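PDB 3SDO: nitrilotriacetate monooxygenase from Burkholderia pseudomallei, which probably acts as a flavin-dependent monooxygenase of the NtaA/SnaA/DszA family, using reduced FMN and molecular oxygen to oxidise its substrate. Local coordinates for residues I226-S238 against A256-F270. Residues are numbered along the deposited sequence; the frame is centred on the assembly and turned at random.
Sequences IDLAGRSADAVFS and AAAAAGRNPDHVKVF
Gly230 and Ala256 meet where two helices press together closely enough that their backbones nearly touch. Gly230 CA lies 3.8 Å from Ala256 CB, and the Gly230 carbonyl oxygen takes a CA-H...O contact from Ala257 CA at 3.3 Å. Glycine suits this place because a CB would run into Ala256, and the small alanines keep the second helix close. Gly230 O also accepts a nearly straight hydrogen bond from Arg262 NH1 (2.9 Å, 170°). Arg262 follows the Schellman motif at Gly261, and the bend of its chain at chi3 (73°) brings the guanidinium to the carbonyls of Gly230 and Ala233. Arg262 NH1 and NH2 both bond Ala233 O, at 2.8 and 2.9 Å, from one face of the carbonyl plane, while both oxygens lie in the guanidinium plane. Arginine fits because its fan of N-H groups can serve two carbonyls at once, which fixes the rotation of the group about its chain. The main partner of the Asp234 carboxylate is Ile216 N, bonded to OD2; its ion pair with Arg262 is long and secondary, the two planes 66° apart.

Beyond this turn the chains run parallel, with Lys268 N bonded to Asp234 O, Val236 N to Lys268 O and Phe270 N to Val236 O. Branched Val236 and Val267 meet through CG2 and CG1 at 4.0 Å, whereas Ala235 leaves room for the Phe270 ring.

The outer side is looser: Arg231 merely lays CG against Ala260 CB, and a water links Asp227 OD1 to Ala256 O. Strand 235-238, helix 243-259 and strand 268-277 form a beta-alpha-beta unit of the TIM-barrel-like luciferase fold. Strand 215-218 flanks strand 235-238 on its other edge, Phe249 of helix 243-259 packs on Val236, and helix 150-165 lies against Leu228 and Arg231.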
loop_
_atom_site.group_PDB
_atom_site.type_symbol
_atom_site.label_atom_id
_atom_site.label_comp_id
_atom_site.label_asym_id
_atom_site.label_seq_id
_atom_site.Cartn_x
_atom_site.Cartn_y
_atom_site.Cartn_z
ATOM N N ILE A 226 -8.442 -23.615 9.693
ATOM C CA ILE A 226 -7.409 -24.620 9.422
ATOM C C ILE A 226 -7.637 -25.272 8.063
ATOM O O ILE A 226 -6.709 -25.488 7.291
ATOM C CB ILE A 226 -7.351 -25.664 10.551
ATOM C CG1 ILE A 226 -6.753 -25.014 11.792
ATOM C CG2 ILE A 226 -6.501 -26.889 10.158
ATOM C CD1 ILE A 226 -6.883 -25.844 13.068
ATOM N N ASP A 227 -8.894 -25.565 7.764
ATOM C CA ASP A 227 -9.230 -26.162 6.498
ATOM C C ASP A 227 -8.928 -25.230 5.311
ATOM O O ASP A 227 -8.406 -25.660 4.277
ATOM C CB ASP A 227 -10.702 -26.550 6.484
ATOM C CG ASP A 227 -11.010 -27.553 5.407
ATOM O OD1 ASP A 227 -10.344 -28.619 5.386
ATOM O OD2 ASP A 227 -11.898 -27.263 4.583
ATOM N N LEU A 228 -9.275 -23.958 5.442
ATOM C CA LEU A 228 -8.924 -23.011 4.395
ATOM C C LEU A 228 -7.409 -22.978 4.229
ATOM O O LEU A 228 -6.928 -22.977 3.107
ATOM C CB LEU A 228 -9.467 -21.610 4.700
ATOM C CG LEU A 228 -9.209 -20.541 3.640
ATOM C CD1 LEU A 228 -9.741 -20.934 2.295
ATOM C CD2 LEU A 228 -9.800 -19.196 4.112
ATOM N N ALA A 229 -6.663 -22.974 5.332
ATOM C CA ALA A 229 -5.185 -22.928 5.252
ATOM C C ALA A 229 -4.631 -24.132 4.493
ATOM O O ALA A 229 -3.767 -23.994 3.626
ATOM C CB ALA A 229 -4.558 -22.835 6.652
ATOM N N GLY A 230 -5.132 -25.317 4.836
ATOM C CA GLY A 230 -4.748 -26.565 4.157
ATOM C C GLY A 230 -5.047 -26.573 2.665
ATOM O O GLY A 230 -4.245 -27.085 1.871
ATOM N N ARG A 231 -6.176 -25.979 2.276
ATOM C CA ARG A 231 -6.572 -25.924 0.872
ATOM C C ARG A 231 -5.870 -24.837 0.074
ATOM O O ARG A 231 -5.809 -24.937 -1.154
ATOM C CB ARG A 231 -8.068 -25.676 0.750
ATOM C CG ARG A 231 -8.908 -26.901 1.106
ATOM C CD ARG A 231 -10.313 -26.514 1.505
ATOM N NE ARG A 231 -10.888 -25.531 0.592
ATOM C CZ ARG A 231 -11.675 -24.511 0.961
ATOM N NH1 ARG A 231 -12.000 -24.297 2.242
ATOM N NH2 ARG A 231 -12.146 -23.686 0.035
ATOM N N SER A 232 -5.373 -23.787 0.745
ATOM C CA SER A 232 -4.938 -22.581 -0.005
ATOM C C SER A 232 -3.724 -21.799 0.521
ATOM O O SER A 232 -3.234 -20.921 -0.177
ATOM C CB SER A 232 -6.122 -21.611 -0.186
ATOM O OG SER A 232 -6.492 -20.996 1.060
ATOM N N ALA A 233 -3.207 -22.106 1.705
ATOM C CA ALA A 233 -2.048 -21.345 2.212
ATOM C C ALA A 233 -0.709 -21.963 1.803
ATOM O O ALA A 233 -0.589 -23.187 1.722
ATOM C CB ALA A 233 -2.128 -21.226 3.715
ATOM N N ASP A 234 0.289 -21.112 1.577
ATOM C CA ASP A 234 1.697 -21.529 1.430
ATOM C C ASP A 234 2.403 -21.528 2.774
ATOM O O ASP A 234 3.372 -22.264 2.973
ATOM C CB ASP A 234 2.439 -20.580 0.496
ATOM C CG ASP A 234 1.842 -20.558 -0.887
ATOM O OD1 ASP A 234 1.723 -21.645 -1.479
ATOM O OD2 ASP A 234 1.504 -19.470 -1.390
ATOM N N ALA A 235 1.937 -20.673 3.683
ATOM C CA ALA A 235 2.548 -20.511 4.993
ATOM C C ALA A 235 1.452 -20.108 5.971
ATOM O O ALA A 235 0.560 -19.346 5.623
ATOM C CB ALA A 235 3.639 -19.448 4.958
ATOM N N VAL A 236 1.507 -20.662 7.174
ATOM C CA VAL A 236 0.483 -20.487 8.154
ATOM C C VAL A 236 1.142 -20.098 9.443
ATOM O O VAL A 236 2.130 -20.690 9.840
ATOM C CB VAL A 236 -0.328 -21.792 8.348
ATOM C CG1 VAL A 236 -1.476 -21.579 9.341
ATOM C CG2 VAL A 236 -0.857 -22.297 6.982
ATOM N N PHE A 237 0.609 -19.085 10.098
ATOM C CA PHE A 237 1.121 -18.726 11.385
ATOM C C PHE A 237 0.080 -18.779 12.495
ATOM O O PHE A 237 -1.092 -19.090 12.269
ATOM C CB PHE A 237 1.891 -17.417 11.312
ATOM C CG PHE A 237 1.103 -16.257 10.869
ATOM C CD1 PHE A 237 0.505 -15.410 11.800
ATOM C CD2 PHE A 237 0.997 -15.963 9.528
ATOM C CE1 PHE A 237 -0.221 -14.279 11.380
ATOM C CE2 PHE A 237 0.283 -14.868 9.101
ATOM C CZ PHE A 237 -0.341 -14.024 10.033
ATOM N N SER A 238 0.560 -18.545 13.712
ATOM C CA SER A 238 -0.282 -18.455 14.896
ATOM C C SER A 238 0.306 -17.463 15.888
ATOM O O SER A 238 1.438 -16.975 15.713
ATOM C CB SER A 238 -0.307 -19.805 15.596
ATOM O OG SER A 238 0.982 -20.027 16.142
ATOM N N ALA A 256 -4.689 -31.277 6.782
ATOM C CA ALA A 256 -5.647 -30.537 5.954
ATOM C C ALA A 256 -5.064 -30.334 4.550
ATOM O O ALA A 256 -5.788 -30.456 3.572
ATOM C CB ALA A 256 -6.045 -29.182 6.603
ATOM N N ALA A 257 -3.766 -30.048 4.453
ATOM C CA ALA A 257 -3.079 -29.933 3.152
ATOM C C ALA A 257 -3.113 -31.254 2.358
ATOM O O ALA A 257 -3.424 -31.288 1.154
ATOM C CB ALA A 257 -1.579 -29.445 3.349
ATOM N N ALA A 258 -2.790 -32.339 3.049
ATOM C CA ALA A 258 -2.795 -33.672 2.463
ATOM C C ALA A 258 -4.216 -34.058 1.993
ATOM O O ALA A 258 -4.384 -34.569 0.881
ATOM C CB ALA A 258 -2.223 -34.716 3.488
ATOM N N ALA A 259 -5.234 -33.781 2.809
ATOM C CA ALA A 259 -6.661 -34.021 2.422
ATOM C C ALA A 259 -7.123 -33.207 1.193
ATOM O O ALA A 259 -8.027 -33.637 0.464
ATOM C CB ALA A 259 -7.605 -33.744 3.597
ATOM N N ALA A 260 -6.546 -32.023 0.995
ATOM C CA ALA A 260 -6.852 -31.215 -0.194
ATOM C C ALA A 260 -6.054 -31.635 -1.436
ATOM O O ALA A 260 -6.171 -30.985 -2.481
ATOM C CB ALA A 260 -6.625 -29.704 0.084
ATOM N N GLY A 261 -5.245 -32.694 -1.329
ATOM C CA GLY A 261 -4.429 -33.165 -2.449
ATOM C C GLY A 261 -3.173 -32.332 -2.665
ATOM O O GLY A 261 -2.554 -32.400 -3.727
ATOM N N ARG A 262 -2.773 -31.564 -1.655
ATOM C CA ARG A 262 -1.563 -30.761 -1.756
ATOM C C ARG A 262 -0.406 -31.453 -1.048
ATOM O O ARG A 262 -0.598 -32.348 -0.240
ATOM C CB ARG A 262 -1.796 -29.363 -1.186
ATOM C CG ARG A 262 -2.872 -28.553 -1.902
ATOM C CD ARG A 262 -3.142 -27.252 -1.183
ATOM N NE ARG A 262 -2.047 -26.299 -1.357
ATOM C CZ ARG A 262 -1.616 -25.427 -0.443
ATOM N NH1 ARG A 262 -2.144 -25.342 0.777
ATOM N NH2 ARG A 262 -0.631 -24.616 -0.771
ATOM N N ASN A 263 0.806 -31.023 -1.352
ATOM C CA ASN A 263 1.996 -31.576 -0.715
ATOM C C ASN A 263 2.255 -30.768 0.561
ATOM O O ASN A 263 2.545 -29.572 0.471
ATOM C CB ASN A 263 3.178 -31.479 -1.687
ATOM C CG ASN A 263 4.451 -32.044 -1.110
ATOM O OD1 ASN A 263 4.522 -32.339 0.083
ATOM N ND2 ASN A 263 5.480 -32.202 -1.959
ATOM N N PRO A 264 2.111 -31.403 1.751
ATOM C CA PRO A 264 2.227 -30.661 3.016
ATOM C C PRO A 264 3.629 -30.128 3.287
ATOM O O PRO A 264 3.796 -29.220 4.106
ATOM C CB PRO A 264 1.844 -31.690 4.073
ATOM C CG PRO A 264 2.007 -33.011 3.444
ATOM C CD PRO A 264 1.799 -32.832 1.979
ATOM N N ASP A 265 4.623 -30.696 2.603
ATOM C CA ASP A 265 6.012 -30.233 2.651
ATOM C C ASP A 265 6.102 -28.750 2.232
ATOM O O ASP A 265 6.996 -28.035 2.657
ATOM C CB ASP A 265 6.828 -31.143 1.696
ATOM C CG ASP A 265 8.348 -30.948 1.767
ATOM O OD1 ASP A 265 8.867 -30.402 2.756
ATOM O OD2 ASP A 265 9.027 -31.403 0.795
ATOM N N HIS A 266 5.168 -28.291 1.402
ATOM C CA HIS A 266 5.196 -26.915 0.895
ATOM C C HIS A 266 4.151 -26.030 1.566
ATOM O O HIS A 266 3.813 -24.964 1.054
ATOM C CB HIS A 266 5.000 -26.895 -0.611
ATOM C CG HIS A 266 5.986 -27.741 -1.343
ATOM N ND1 HIS A 266 7.329 -27.728 -1.041
ATOM C CD2 HIS A 266 5.830 -28.622 -2.359
ATOM C CE1 HIS A 266 7.956 -28.584 -1.826
ATOM N NE2 HIS A 266 7.071 -29.147 -2.630
ATOM N N VAL A 267 3.638 -26.469 2.706
ATOM C CA VAL A 267 2.795 -25.603 3.531
ATOM C C VAL A 267 3.541 -25.391 4.809
ATOM O O VAL A 267 3.558 -26.271 5.678
ATOM C CB VAL A 267 1.443 -26.222 3.838
ATOM C CG1 VAL A 267 0.582 -25.212 4.677
ATOM C CG2 VAL A 267 0.760 -26.688 2.530
ATOM N N LYS A 268 4.179 -24.231 4.917
ATOM C CA LYS A 268 5.064 -23.946 6.031
ATOM C C LYS A 268 4.273 -23.493 7.267
ATOM O O LYS A 268 3.357 -22.663 7.165
ATOM C CB LYS A 268 6.063 -22.851 5.637
ATOM C CG LYS A 268 6.837 -23.113 4.343
ATOM C CD LYS A 268 7.722 -24.357 4.422
ATOM C CE LYS A 268 8.620 -24.400 3.210
ATOM N NZ LYS A 268 9.526 -25.556 3.139
ATOM N N VAL A 269 4.635 -23.996 8.434
ATOM C CA VAL A 269 3.972 -23.592 9.680
ATOM C C VAL A 269 4.946 -22.810 10.557
ATOM O O VAL A 269 5.998 -23.332 10.941
ATOM C CB VAL A 269 3.413 -24.798 10.430
ATOM C CG1 VAL A 269 2.871 -24.392 11.791
ATOM C CG2 VAL A 269 2.319 -25.512 9.594
ATOM N N PHE A 270 4.569 -21.569 10.874
ATOM C CA PHE A 270 5.416 -20.601 11.577
ATOM C C PHE A 270 4.723 -20.046 12.834
ATOM O O PHE A 270 4.033 -19.026 12.778
ATOM C CB PHE A 270 5.749 -19.443 10.623
ATOM C CG PHE A 270 6.554 -19.857 9.398
ATOM C CD1 PHE A 270 7.455 -20.930 9.432
ATOM C CD2 PHE A 270 6.433 -19.162 8.223
ATOM C CE1 PHE A 270 8.205 -21.270 8.295
ATOM C CE2 PHE A 270 7.189 -19.473 7.114
ATOM C CZ PHE A 270 8.059 -20.513 7.128
HETATM O O HOH W 1 -8.532 -29.667 3.326
HETATM O O HOH W 2 2.826 -24.170 -1.330
#